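Local coordinates for CglIIR protein (Corynebacterium glutamicum, PDB 6F1S) that forms the C-terminal domain of the helicase-like H subunit of the CglI restriction endonuclease, whose DEAD-Z1 motor probably couples NTP hydrolysis to DNA restriction, at residues G19-A24 against A108-T113; A41-H46 against L96-K101; I58-A63 against L127-I132. One frame throughout, in Å; residues are numbered along the deposited sequence.

Contact 1: residues G19-A24 against A108-T113; sequences GVNYFA and ALLSPT. With EDO (1,2-ethanediol), chain C.
The ring of F23 lies under the CB atom of L109, a CH-pi contact in which L109 CB stands 3.8 Å from the F23 ring centroid and 11° off the ring normal. The carbon is therefore over the middle of the face. L109 reaches this place from a loop, with its CG anti to the backbone N (chi1 180°). That turn carries the rest of the leucine past the ring, so that L109 CD2 also meets F23 CD2 at 4.0 Å. Further round, the ring rests against backbone: F23 CZ is 3.8 Å from A108 C, an oblique approach.

A second, smaller touch joins N21, two residues before F23, to L110, the residue after L109. L110 is extended at chi2 (-179°), which pushes CD1 out until it is 3.7 Å from N21 ND2. This is simple packing, because the N21 amide has its polar business elsewhere: ND2 bonds S118 OG and OD1 accepts from N156 ND2. With both ends of the amide bonded, its orientation is held, and L110 CD1 packs against its nitrogen side. On the far side of the loop an ethanediol, probably from the crystallisation liquor, gives a hydrogen bond from its O1 to L109 O (3.2 Å).

S111 is the N-cap of helix 112-120, its OG bonded to D114 N. No hydrogen bond joins the two segments. The contact is a shallow apolar one near the surface, where the loop leading into helix 112-120 meets the outermost strand 21-23. That strand pairs with strand 152-158, whose V154 also touches both F23 and L109, while L109 and L110 press onto Y130 and L110 onto I128 of strand 126-132. The loop thus lies across three strands of the mixed sheet.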
ATOM      1  N   GLY A  19     -10.270   1.630 -11.456  1.00 33.09           N
ATOM      2  CA  GLY A  19     -10.927   0.351 -11.253  1.00 30.53           C
ATOM      3  C   GLY A  19     -10.000  -0.848 -11.285  1.00 28.78           C
ATOM      4  O   GLY A  19     -10.454  -1.990 -11.269  1.00 29.57           O
ATOM      5  N   VAL A  20      -8.697  -0.587 -11.330  1.00 27.73           N
ATOM      6  CA  VAL A  20      -7.691  -1.642 -11.357  1.00 25.50           C
ATOM      7  C   VAL A  20      -6.778  -1.548 -10.130  1.00 25.47           C
ATOM      8  O   VAL A  20      -6.392  -0.449  -9.718  1.00 24.37           O
ATOM      9  CB  VAL A  20      -6.848  -1.568 -12.656  1.00 29.10           C
ATOM     10  CG1 VAL A  20      -5.754  -2.628 -12.664  1.00 28.54           C
ATOM     11  CG2 VAL A  20      -7.746  -1.713 -13.887  1.00 28.44           C
ATOM     12  N   ASN A  21      -6.466  -2.696  -9.528  1.00 24.76           N
ATOM     13  CA  ASN A  21      -5.473  -2.766  -8.455  1.00 22.58           C
ATOM     14  C   ASN A  21      -4.057  -2.696  -9.014  1.00 22.35           C
ATOM     15  O   ASN A  21      -3.748  -3.334 -10.012  1.00 23.05           O
ATOM     16  CB  ASN A  21      -5.622  -4.057  -7.641  1.00 21.47           C
ATOM     17  CG  ASN A  21      -6.730  -3.988  -6.607  1.00 21.67           C
ATOM     18  OD1 ASN A  21      -6.871  -3.002  -5.883  1.00 22.02           O
ATOM     19  ND2 ASN A  21      -7.514  -5.056  -6.519  1.00 22.05           N
ATOM     20  N   TYR A  22      -3.194  -1.928  -8.368  1.00 22.97           N
ATOM     21  CA  TYR A  22      -1.772  -1.950  -8.691  1.00 23.83           C
ATOM     22  C   TYR A  22      -0.981  -2.052  -7.401  1.00 21.68           C
ATOM     23  O   TYR A  22      -1.193  -1.265  -6.483  1.00 23.25           O
ATOM     24  CB  TYR A  22      -1.348  -0.695  -9.464  1.00 26.06           C
ATOM     25  CG  TYR A  22      -2.086  -0.461 -10.763  1.00 27.52           C
ATOM     26  CD1 TYR A  22      -1.684  -1.085 -11.938  1.00 28.92           C
ATOM     27  CD2 TYR A  22      -3.179   0.392 -10.816  1.00 28.23           C
ATOM     28  CE1 TYR A  22      -2.358  -0.868 -13.131  1.00 29.82           C
ATOM     29  CE2 TYR A  22      -3.859   0.615 -12.001  1.00 29.81           C
ATOM     30  CZ  TYR A  22      -3.445  -0.016 -13.156  1.00 31.21           C
ATOM     31  OH  TYR A  22      -4.125   0.209 -14.335  1.00 32.00           O
ATOM     32  N   PHE A  23      -0.082  -3.021  -7.309  1.00 20.29           N
ATOM     33  CA  PHE A  23       0.754  -3.102  -6.119  1.00 20.70           C
ATOM     34  C   PHE A  23       2.237  -3.133  -6.483  1.00 21.55           C
ATOM     35  O   PHE A  23       2.621  -3.616  -7.542  1.00 23.72           O
ATOM     36  CB  PHE A  23       0.367  -4.320  -5.258  1.00 19.61           C
ATOM     37  CG  PHE A  23       1.100  -5.592  -5.606  1.00 19.34           C
ATOM     38  CD1 PHE A  23       0.616  -6.439  -6.593  1.00 17.95           C
ATOM     39  CD2 PHE A  23       2.253  -5.958  -4.920  1.00 17.78           C
ATOM     40  CE1 PHE A  23       1.273  -7.619  -6.908  1.00 18.61           C
ATOM     41  CE2 PHE A  23       2.920  -7.132  -5.226  1.00 18.71           C
ATOM     42  CZ  PHE A  23       2.428  -7.970  -6.226  1.00 19.32           C
ATOM     43  N   ALA A  24       3.060  -2.591  -5.598  1.00 20.46           N
ATOM     44  CA  ALA A  24       4.503  -2.596  -5.778  1.00 21.15           C
ATOM     45  C   ALA A  24       5.075  -3.988  -5.547  1.00 21.26           C
ATOM     46  O   ALA A  24       5.002  -4.523  -4.443  1.00 21.93           O
ATOM     47  CB  ALA A  24       5.163  -1.594  -4.836  1.00 21.27           C
ATOM     48  N   ALA A 108       1.459 -11.629  -6.949  1.00 19.95           N
ATOM     49  CA  ALA A 108       0.202 -11.282  -6.288  1.00 18.61           C
ATOM     50  C   ALA A 108       0.445 -10.853  -4.850  1.00 17.56           C
ATOM     51  O   ALA A 108       1.469 -11.201  -4.258  1.00 19.58           O
ATOM     52  CB  ALA A 108      -0.760 -12.457  -6.331  1.00 19.03           C
ATOM     53  N   LEU A 109      -0.498 -10.101  -4.291  1.00 14.48           N
ATOM     54  CA  LEU A 109      -0.374  -9.625  -2.915  1.00 15.18           C
ATOM     55  C   LEU A 109      -1.618  -9.919  -2.083  1.00 15.82           C
ATOM     56  O   LEU A 109      -1.538 -10.568  -1.044  1.00 15.80           O
ATOM     57  CB  LEU A 109      -0.102  -8.118  -2.883  1.00 13.40           C
ATOM     58  CG  LEU A 109       0.039  -7.535  -1.475  1.00 12.14           C
ATOM     59  CD1 LEU A 109       1.280  -8.107  -0.795  1.00 11.93           C
ATOM     60  CD2 LEU A 109       0.077  -6.008  -1.505  1.00 11.19           C
ATOM     61  N   LEU A 110      -2.763  -9.436  -2.557  1.00 16.34           N
ATOM     62  CA  LEU A 110      -4.001  -9.423  -1.783  1.00 16.62           C
ATOM     63  C   LEU A 110      -4.601 -10.793  -1.484  1.00 16.54           C
ATOM     64  O   LEU A 110      -4.540 -11.716  -2.296  1.00 16.62           O
ATOM     65  CB  LEU A 110      -5.053  -8.577  -2.505  1.00 16.00           C
ATOM     66  CG  LEU A 110      -4.660  -7.131  -2.803  1.00 15.54           C
ATOM     67  CD1 LEU A 110      -5.806  -6.415  -3.506  1.00 17.02           C
ATOM     68  CD2 LEU A 110      -4.252  -6.406  -1.520  1.00 12.46           C
ATOM     69  N   SER A 111      -5.180 -10.887  -0.293  1.00 17.48           N
ATOM     70  CA  SER A 111      -5.980 -12.021   0.146  1.00 15.65           C
ATOM     71  C   SER A 111      -7.311 -12.055  -0.611  1.00 17.14           C
ATOM     72  O   SER A 111      -7.707 -11.049  -1.205  1.00 17.98           O
ATOM     73  CB  SER A 111      -6.242 -11.915   1.647  1.00 12.53           C
ATOM     74  OG  SER A 111      -7.294 -10.994   1.881  1.00 14.23           O
ATOM     75  N   PRO A 112      -8.018 -13.203  -0.579  1.00 17.78           N
ATOM     76  CA  PRO A 112      -9.325 -13.241  -1.250  1.00 18.01           C
ATOM     77  C   PRO A 112     -10.299 -12.219  -0.677  1.00 18.74           C
ATOM     78  O   PRO A 112     -11.107 -11.661  -1.416  1.00 20.56           O
ATOM     79  CB  PRO A 112      -9.815 -14.666  -0.984  1.00 17.72           C
ATOM     80  CG  PRO A 112      -8.572 -15.456  -0.716  1.00 16.25           C
ATOM     81  CD  PRO A 112      -7.653 -14.515  -0.011  1.00 16.21           C
ATOM     82  N   THR A 113     -10.207 -11.963   0.624  1.00 20.46           N
ATOM     83  CA  THR A 113     -11.071 -10.982   1.281  1.00 21.30           C
ATOM     84  C   THR A 113     -10.786  -9.561   0.795  1.00 21.19           C
ATOM     85  O   THR A 113     -11.706  -8.788   0.542  1.00 21.98           O
ATOM     86  CB  THR A 113     -10.907 -11.038   2.815  1.00 21.72           C
ATOM     87  OG1 THR A 113     -11.369 -12.304   3.293  1.00 23.70           O
ATOM     88  CG2 THR A 113     -11.699  -9.926   3.491  1.00 20.54           C
TER
HETATM   89  C1  EDO C 702      -2.717 -12.413   2.166  1.00 39.52           C
HETATM   90  O1  EDO C 702      -2.677 -12.953   0.836  1.00 38.10           O
HETATM   91  C2  EDO C 702      -2.708 -13.527   3.208  1.00 40.18           C
HETATM   92  O2  EDO C 702      -1.412 -13.631   3.814  1.00 40.02           O

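Contact 2: residues A41-H46 against L96-K101; sequences AYLDKH and LRTNRK. With EDO (1,2-ethanediol), chain C.
The Y42 ring takes the CD1 methyl of L96 obliquely, with L96 CD1 3.9 Å from Y42 CD1, and the two side chains run at about a right angle. H46 CD2, one helical turn on, sits over one face of the same ring, displaced toward the rim. The other flat group, the R100 guanidinium, has T98 C in plane at its edge; R100 NE bonds T98 O at 3.0 Å, arriving from above the carbonyl plane, and the chain bends at chi2 and chi3 to make this possible.

L96 CD1 serves both helix residues, for it also lies 3.9 Å from L43 CB. With CG anti to the backbone N (chi1 166°), L43 extends toward the strand and meets T98 tip to tip, L43 CD2 to T98 CG2 at 3.8 Å. Helix 41-46 runs steeply across strand 96-98 (-114°, axes 9.8 Å apart), packing on the sheet face that carries L96 and T98.

No hydrogen bond passes between the segments. The Y42 hydroxyl bonds S50 OG instead, and the R97 guanidinium, on the opposite side of the strand, forms salt bridges with D114 and E48. Helix and strand therefore hold together here by methyl and ring packing, while the Y42 hydroxyl and R97 guanidinium are tied to other partners.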
ATOM      1  N   ALA A  41       1.092   2.760  14.883  1.00 13.22           N
ATOM      2  CA  ALA A  41       0.436   3.685  15.807  1.00 14.87           C
ATOM      3  C   ALA A  41      -0.908   4.115  15.237  1.00 15.78           C
ATOM      4  O   ALA A  41      -1.867   4.316  15.977  1.00 18.31           O
ATOM      5  CB  ALA A  41       1.304   4.896  16.087  1.00 14.85           C
ATOM      6  N   TYR A  42      -0.972   4.252  13.916  1.00 13.58           N
ATOM      7  CA  TYR A  42      -2.218   4.616  13.252  1.00 16.08           C
ATOM      8  C   TYR A  42      -3.230   3.481  13.385  1.00 16.01           C
ATOM      9  O   TYR A  42      -4.399   3.716  13.697  1.00 16.03           O
ATOM     10  CB  TYR A  42      -1.977   4.948  11.772  1.00 17.44           C
ATOM     11  CG  TYR A  42      -3.200   5.465  11.042  1.00 17.22           C
ATOM     12  CD1 TYR A  42      -4.196   4.598  10.608  1.00 14.97           C
ATOM     13  CD2 TYR A  42      -3.353   6.823  10.775  1.00 18.31           C
ATOM     14  CE1 TYR A  42      -5.314   5.063   9.949  1.00 15.77           C
ATOM     15  CE2 TYR A  42      -4.471   7.299  10.109  1.00 17.85           C
ATOM     16  CZ  TYR A  42      -5.448   6.415   9.698  1.00 17.50           C
ATOM     17  OH  TYR A  42      -6.561   6.877   9.037  1.00 17.69           O
ATOM     18  N   LEU A  43      -2.769   2.257  13.142  1.00 15.43           N
ATOM     19  CA  LEU A  43      -3.617   1.068  13.208  1.00 15.23           C
ATOM     20  C   LEU A  43      -4.307   0.936  14.560  1.00 17.01           C
ATOM     21  O   LEU A  43      -5.476   0.568  14.647  1.00 18.59           O
ATOM     22  CB  LEU A  43      -2.789  -0.182  12.917  1.00 14.88           C
ATOM     23  CG  LEU A  43      -3.387  -1.550  13.242  1.00 14.56           C
ATOM     24  CD1 LEU A  43      -4.718  -1.753  12.531  1.00 13.16           C
ATOM     25  CD2 LEU A  43      -2.396  -2.634  12.862  1.00 11.56           C
ATOM     26  N   ASP A  44      -3.577   1.252  15.619  1.00 18.26           N
ATOM     27  CA  ASP A  44      -4.147   1.212  16.954  1.00 20.04           C
ATOM     28  C   ASP A  44      -5.108   2.371  17.178  1.00 20.11           C
ATOM     29  O   ASP A  44      -6.188   2.193  17.729  1.00 19.18           O
ATOM     30  CB  ASP A  44      -3.047   1.245  18.007  1.00 22.23           C
ATOM     31  CG  ASP A  44      -3.597   1.376  19.404  1.00 25.30           C
ATOM     32  OD1 ASP A  44      -4.027   0.347  19.969  1.00 25.25           O
ATOM     33  OD2 ASP A  44      -3.601   2.511  19.935  1.00 27.68           O
ATOM     34  N   LYS A  45      -4.712   3.558  16.736  1.00 20.82           N
ATOM     35  CA  LYS A  45      -5.471   4.769  17.022  1.00 21.66           C
ATOM     36  C   LYS A  45      -6.752   4.873  16.194  1.00 19.56           C
ATOM     37  O   LYS A  45      -7.764   5.382  16.675  1.00 18.25           O
ATOM     38  CB  LYS A  45      -4.592   6.001  16.787  1.00 25.81           C
ATOM     39  CG  LYS A  45      -5.259   7.322  17.127  1.00 30.40           C
ATOM     40  CD  LYS A  45      -5.489   7.469  18.622  1.00 35.15           C
ATOM     41  CE  LYS A  45      -4.187   7.710  19.366  1.00 36.16           C
ATOM     42  NZ  LYS A  45      -4.435   8.073  20.789  1.00 38.54           N
ATOM     43  N   HIS A  46      -6.717   4.380  14.958  1.00 17.55           N
ATOM     44  CA  HIS A  46      -7.819   4.627  14.028  1.00 16.19           C
ATOM     45  C   HIS A  46      -8.402   3.383  13.368  1.00 15.91           C
ATOM     46  O   HIS A  46      -9.453   3.453  12.737  1.00 17.05           O
ATOM     47  CB  HIS A  46      -7.358   5.608  12.954  1.00 14.21           C
ATOM     48  CG  HIS A  46      -6.972   6.942  13.505  1.00 13.69           C
ATOM     49  ND1 HIS A  46      -7.861   7.756  14.166  1.00 11.75           N
ATOM     50  CD2 HIS A  46      -5.784   7.593  13.511  1.00 14.45           C
ATOM     51  CE1 HIS A  46      -7.242   8.858  14.551  1.00 12.00           C
ATOM     52  NE2 HIS A  46      -5.985   8.785  14.166  1.00 12.96           N
ATOM     53  N   LEU A  96      -5.079  -1.424   6.501  1.00 12.96           N
ATOM     54  CA  LEU A  96      -3.806  -1.898   7.027  1.00 13.43           C
ATOM     55  C   LEU A  96      -3.957  -3.326   7.518  1.00 15.42           C
ATOM     56  O   LEU A  96      -4.761  -3.587   8.412  1.00 14.87           O
ATOM     57  CB  LEU A  96      -3.313  -1.013   8.179  1.00 13.20           C
ATOM     58  CG  LEU A  96      -3.223   0.500   7.975  1.00 13.55           C
ATOM     59  CD1 LEU A  96      -2.758   1.188   9.260  1.00 13.64           C
ATOM     60  CD2 LEU A  96      -2.302   0.841   6.821  1.00 12.42           C
ATOM     61  N   ARG A  97      -3.195  -4.245   6.933  1.00 15.62           N
ATOM     62  CA  ARG A  97      -3.186  -5.638   7.377  1.00 14.66           C
ATOM     63  C   ARG A  97      -1.810  -6.012   7.903  1.00 16.08           C
ATOM     64  O   ARG A  97      -0.790  -5.698   7.282  1.00 17.28           O
ATOM     65  CB  ARG A  97      -3.563  -6.588   6.235  1.00 15.02           C
ATOM     66  CG  ARG A  97      -4.842  -6.244   5.512  1.00 15.46           C
ATOM     67  CD  ARG A  97      -6.065  -6.528   6.350  1.00 13.58           C
ATOM     68  NE  ARG A  97      -7.263  -6.378   5.537  1.00 14.34           N
ATOM     69  CZ  ARG A  97      -8.455  -6.051   6.014  1.00 15.95           C
ATOM     70  NH1 ARG A  97      -8.613  -5.831   7.312  1.00 20.29           N
ATOM     71  NH2 ARG A  97      -9.486  -5.930   5.191  1.00 13.21           N
ATOM     72  N   THR A  98      -1.778  -6.702   9.033  1.00 14.16           N
ATOM     73  CA  THR A  98      -0.513  -7.175   9.570  1.00 13.44           C
ATOM     74  C   THR A  98      -0.475  -8.702   9.595  1.00 14.22           C
ATOM     75  O   THR A  98      -1.468  -9.362   9.269  1.00 13.26           O
ATOM     76  CB  THR A  98      -0.269  -6.604  10.974  1.00 12.99           C
ATOM     77  OG1 THR A  98      -1.313  -7.035  11.853  1.00 13.86           O
ATOM     78  CG2 THR A  98      -0.243  -5.080  10.919  1.00 11.43           C
ATOM     79  N   ASN A  99       0.679  -9.250   9.970  1.00 14.59           N
ATOM     80  CA  ASN A  99       0.901 -10.696  10.008  1.00 15.02           C
ATOM     81  C   ASN A  99       0.610 -11.335   8.644  1.00 16.24           C
ATOM     82  O   ASN A  99       0.130 -12.458   8.556  1.00 15.20           O
ATOM     83  CB  ASN A  99       0.051 -11.343  11.113  1.00 14.59           C
ATOM     84  CG  ASN A  99       0.324 -12.835  11.272  1.00 17.02           C
ATOM     85  OD1 ASN A  99       1.470 -13.282  11.186  1.00 16.73           O
ATOM     86  ND2 ASN A  99      -0.742 -13.615  11.466  1.00 14.82           N
ATOM     87  N   ARG A 100       0.900 -10.609   7.572  1.00 17.47           N
ATOM     88  CA  ARG A 100       0.759 -11.174   6.236  1.00 20.22           C
ATOM     89  C   ARG A 100       1.970 -12.025   5.897  1.00 21.10           C
ATOM     90  O   ARG A 100       3.089 -11.725   6.317  1.00 22.74           O
ATOM     91  CB  ARG A 100       0.567 -10.070   5.190  1.00 22.81           C
ATOM     92  CG  ARG A 100      -0.666  -9.187   5.411  1.00 24.61           C
ATOM     93  CD  ARG A 100      -1.971  -9.982   5.407  1.00 26.59           C
ATOM     94  NE  ARG A 100      -2.225 -10.630   6.692  1.00 29.30           N
ATOM     95  CZ  ARG A 100      -3.091 -11.620   6.879  1.00 32.34           C
ATOM     96  NH1 ARG A 100      -3.809 -12.076   5.861  1.00 32.64           N
ATOM     97  NH2 ARG A 100      -3.241 -12.153   8.087  1.00 32.20           N
ATOM     98  N   LYS A 101       1.733 -13.101   5.151  1.00 22.17           N
ATOM     99  CA  LYS A 101       2.801 -14.006   4.736  1.00 21.64           C
ATOM    100  C   LYS A 101       2.758 -14.231   3.233  1.00 23.01           C
ATOM    101  O   LYS A 101       2.162 -15.191   2.754  1.00 25.13           O
ATOM    102  CB  LYS A 101       2.691 -15.341   5.467  1.00 20.95           C
ATOM    103  CG  LYS A 101       2.886 -15.242   6.958  1.00 21.26           C
ATOM    104  CD  LYS A 101       4.328 -14.941   7.292  1.00 21.29           C
ATOM    105  CE  LYS A 101       4.554 -14.997   8.792  1.00 21.52           C
ATOM    106  NZ  LYS A 101       6.004 -14.977   9.115  1.00 21.32           N
TER
HETATM  107  C1  EDO C 702      -2.717 -12.413   2.166  1.00 39.52           C
HETATM  108  O1  EDO C 702      -2.677 -12.953   0.836  1.00 38.10           O
HETATM  109  C2  EDO C 702      -2.708 -13.527   3.208  1.00 40.18           C
HETATM  110  O2  EDO C 702      -1.412 -13.631   3.814  1.00 40.02           O

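Contact 3: residues I58-A63 against L127-I132; sequences ITILNA and LILYRI
I60 turns its CG2 anti to the backbone N (CG1 at chi1 -71°), which aims that methyl at the sheet, and L129 answers with a nearly extended chain (chi2 165°). I60 CG2 then sits 4.2 Å from L129 CD1, with L127 CD2 a little further off at 4.5 Å from the same I60 CG2. The CB of L61 does not point straight at the strand, but the end of the side chain comes nearer: its CD2 branch, not the extended CD1, lies 4.0 Å from L127 CD1. These two leucines run past each other in opposite directions, touching through one methyl of each.

Strand 126-132 is the middle strand of a mixed five-stranded sheet, and helix 54-61 packs on one face of it, a helix-on-sheet layer of an alpha/beta domain. L127 and L129 point to that face, whereas I128 and Y130 point to the other, where the loop before helix 112-120 lies.

All four touching residues are buried and the contacts are purely apolar, at ordinary van der Waals spacing. Around them, I60 touches M94 of strand 92-100, L129 touches L96 and W153, and L61 also packs on F76 and K77 of helix 73-86.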
ATOM      1  N   ILE A  58      -0.669  11.019   0.947  1.00 27.78           N
ATOM      2  CA  ILE A  58       0.514  11.411   0.184  1.00 28.01           C
ATOM      3  C   ILE A  58       1.773  11.246   1.023  1.00 26.76           C
ATOM      4  O   ILE A  58       2.772  10.685   0.573  1.00 25.65           O
ATOM      5  CB  ILE A  58       0.442  12.875  -0.286  1.00 29.44           C
ATOM      6  CG1 ILE A  58      -0.792  13.118  -1.148  1.00 30.08           C
ATOM      7  CG2 ILE A  58       1.705  13.247  -1.039  1.00 30.40           C
ATOM      8  CD1 ILE A  58      -0.833  12.291  -2.387  1.00 32.21           C
ATOM      9  N   THR A  59       1.701  11.748   2.251  1.00 26.07           N
ATOM     10  CA  THR A  59       2.819  11.725   3.186  1.00 26.03           C
ATOM     11  C   THR A  59       3.302  10.304   3.431  1.00 25.42           C
ATOM     12  O   THR A  59       4.505  10.049   3.507  1.00 27.19           O
ATOM     13  CB  THR A  59       2.423  12.376   4.527  1.00 26.11           C
ATOM     14  OG1 THR A  59       1.986  13.721   4.291  1.00 26.98           O
ATOM     15  CG2 THR A  59       3.595  12.383   5.499  1.00 25.47           C
ATOM     16  N   ILE A  60       2.351   9.384   3.555  1.00 22.79           N
ATOM     17  CA  ILE A  60       2.653   7.972   3.758  1.00 21.77           C
ATOM     18  C   ILE A  60       3.286   7.374   2.506  1.00 22.28           C
ATOM     19  O   ILE A  60       4.277   6.647   2.584  1.00 23.82           O
ATOM     20  CB  ILE A  60       1.380   7.187   4.133  1.00 19.90           C
ATOM     21  CG1 ILE A  60       0.942   7.552   5.556  1.00 18.63           C
ATOM     22  CG2 ILE A  60       1.597   5.690   3.987  1.00 18.00           C
ATOM     23  CD1 ILE A  60      -0.441   7.070   5.914  1.00 17.73           C
ATOM     24  N   LEU A  61       2.722   7.708   1.349  1.00 21.65           N
ATOM     25  CA  LEU A  61       3.248   7.228   0.078  1.00 23.66           C
ATOM     26  C   LEU A  61       4.676   7.719  -0.166  1.00 26.49           C
ATOM     27  O   LEU A  61       5.498   6.989  -0.722  1.00 28.35           O
ATOM     28  CB  LEU A  61       2.328   7.657  -1.074  1.00 24.30           C
ATOM     29  CG  LEU A  61       0.952   6.976  -1.122  1.00 23.86           C
ATOM     30  CD1 LEU A  61       0.082   7.557  -2.230  1.00 22.82           C
ATOM     31  CD2 LEU A  61       1.090   5.470  -1.292  1.00 21.15           C
ATOM     32  N   ASN A  62       4.976   8.944   0.264  1.00 26.54           N
ATOM     33  CA  ASN A  62       6.318   9.509   0.107  1.00 27.15           C
ATOM     34  C   ASN A  62       7.380   8.744   0.877  1.00 24.91           C
ATOM     35  O   ASN A  62       8.567   8.888   0.611  1.00 25.66           O
ATOM     36  CB  ASN A  62       6.348  10.971   0.548  1.00 29.76           C
ATOM     37  CG  ASN A  62       5.713  11.894  -0.461  1.00 31.32           C
ATOM     38  OD1 ASN A  62       5.803  11.668  -1.668  1.00 34.47           O
ATOM     39  ND2 ASN A  62       5.060  12.940   0.025  1.00 31.49           N
ATOM     40  N   ALA A  63       6.954   7.938   1.842  1.00 22.59           N
ATOM     41  CA  ALA A  63       7.892   7.136   2.609  1.00 20.60           C
ATOM     42  C   ALA A  63       8.397   5.974   1.768  1.00 22.34           C
ATOM     43  O   ALA A  63       9.344   5.282   2.150  1.00 23.53           O
ATOM     44  CB  ALA A  63       7.248   6.637   3.882  1.00 18.55           C
ATOM     45  N   LEU A 127      -6.086   2.688  -0.688  1.00 14.75           N
ATOM     46  CA  LEU A 127      -4.729   2.233  -0.385  1.00 12.43           C
ATOM     47  C   LEU A 127      -4.777   1.060   0.589  1.00 13.44           C
ATOM     48  O   LEU A 127      -5.285   1.180   1.706  1.00 14.11           O
ATOM     49  CB  LEU A 127      -3.877   3.367   0.200  1.00 12.23           C
ATOM     50  CG  LEU A 127      -2.469   3.006   0.709  1.00 13.66           C
ATOM     51  CD1 LEU A 127      -1.539   2.615  -0.435  1.00 11.83           C
ATOM     52  CD2 LEU A 127      -1.846   4.129   1.546  1.00  8.87           C
ATOM     53  N   ILE A 128      -4.260  -0.081   0.153  1.00 13.42           N
ATOM     54  CA  ILE A 128      -4.151  -1.246   1.015  1.00 13.17           C
ATOM     55  C   ILE A 128      -2.681  -1.492   1.332  1.00 13.99           C
ATOM     56  O   ILE A 128      -1.863  -1.625   0.424  1.00 14.63           O
ATOM     57  CB  ILE A 128      -4.768  -2.502   0.358  1.00 13.09           C
ATOM     58  CG1 ILE A 128      -6.234  -2.248  -0.014  1.00 12.46           C
ATOM     59  CG2 ILE A 128      -4.633  -3.706   1.270  1.00  8.31           C
ATOM     60  CD1 ILE A 128      -6.938  -3.457  -0.644  1.00 12.98           C
ATOM     61  N   LEU A 129      -2.343  -1.537   2.616  1.00 13.00           N
ATOM     62  CA  LEU A 129      -0.966  -1.789   3.028  1.00 13.89           C
ATOM     63  C   LEU A 129      -0.848  -3.137   3.743  1.00 14.07           C
ATOM     64  O   LEU A 129      -1.559  -3.408   4.709  1.00 13.21           O
ATOM     65  CB  LEU A 129      -0.453  -0.654   3.924  1.00 13.99           C
ATOM     66  CG  LEU A 129      -0.168   0.670   3.202  1.00 13.65           C
ATOM     67  CD1 LEU A 129      -0.024   1.844   4.170  1.00 14.05           C
ATOM     68  CD2 LEU A 129       1.067   0.554   2.341  1.00 13.14           C
ATOM     69  N   TYR A 130       0.044  -3.984   3.238  1.00 13.82           N
ATOM     70  CA  TYR A 130       0.295  -5.295   3.826  1.00 14.49           C
ATOM     71  C   TYR A 130       1.634  -5.310   4.550  1.00 15.36           C
ATOM     72  O   TYR A 130       2.671  -5.014   3.948  1.00 15.63           O
ATOM     73  CB  TYR A 130       0.287  -6.393   2.757  1.00 14.40           C
ATOM     74  CG  TYR A 130      -1.056  -7.047   2.504  1.00 15.36           C
ATOM     75  CD1 TYR A 130      -2.236  -6.345   2.676  1.00 15.90           C
ATOM     76  CD2 TYR A 130      -1.136  -8.374   2.087  1.00 15.39           C
ATOM     77  CE1 TYR A 130      -3.463  -6.937   2.436  1.00 15.74           C
ATOM     78  CE2 TYR A 130      -2.358  -8.975   1.854  1.00 15.60           C
ATOM     79  CZ  TYR A 130      -3.519  -8.250   2.032  1.00 16.18           C
ATOM     80  OH  TYR A 130      -4.749  -8.827   1.804  1.00 15.50           O
ATOM     81  N   ARG A 131       1.611  -5.654   5.835  1.00 14.78           N
ATOM     82  CA  ARG A 131       2.840  -5.768   6.614  1.00 14.28           C
ATOM     83  C   ARG A 131       3.324  -7.211   6.605  1.00 13.73           C
ATOM     84  O   ARG A 131       2.639  -8.106   7.082  1.00 11.41           O
ATOM     85  CB  ARG A 131       2.629  -5.284   8.052  1.00 14.96           C
ATOM     86  CG  ARG A 131       3.915  -5.064   8.852  1.00 14.47           C
ATOM     87  CD  ARG A 131       3.602  -4.739  10.308  1.00 15.28           C
ATOM     88  NE  ARG A 131       4.790  -4.363  11.068  1.00 15.78           N
ATOM     89  CZ  ARG A 131       5.587  -5.231  11.682  1.00 17.19           C
ATOM     90  NH1 ARG A 131       5.328  -6.532  11.617  1.00 15.81           N
ATOM     91  NH2 ARG A 131       6.647  -4.801  12.355  1.00 17.55           N
ATOM     92  N   ILE A 132       4.509  -7.429   6.050  1.00 17.42           N
ATOM     93  CA  ILE A 132       5.071  -8.770   5.940  1.00 18.19           C
ATOM     94  C   ILE A 132       6.367  -8.874   6.724  1.00 20.53           C
ATOM     95  O   ILE A 132       7.296  -8.096   6.505  1.00 19.48           O
ATOM     96  CB  ILE A 132       5.336  -9.153   4.476  1.00 16.34           C
ATOM     97  CG1 ILE A 132       4.036  -9.103   3.678  1.00 14.70           C
ATOM     98  CG2 ILE A 132       5.975 -10.535   4.388  1.00 15.44           C
ATOM     99  CD1 ILE A 132       4.226  -9.296   2.192  1.00 15.46           C
TER

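Overall arrangement
From the N terminus the chain lays down strand 21-23, then helix 32-46 and helix 54-61, the first halves of contacts 1, 2 and 3. Strand 92-100 closes contact 2; the loop before helix 112-120 closes contact 1, whose span encloses that of contact 2; strand 126-132 closes contact 3 last, so contact 3 crosses both. All three reach one mixed sheet. Contacts 2 and 3 are neighbours across paired strands, R97 exchanging backbone hydrogen bonds with L129 and R131, on the face carrying helices 32-46 and 54-61. Contact 1 lies on the opposite face, joined to contact 3 where S111 N bonds Y130 OH; its centre is about 17 Å from that of contact 2.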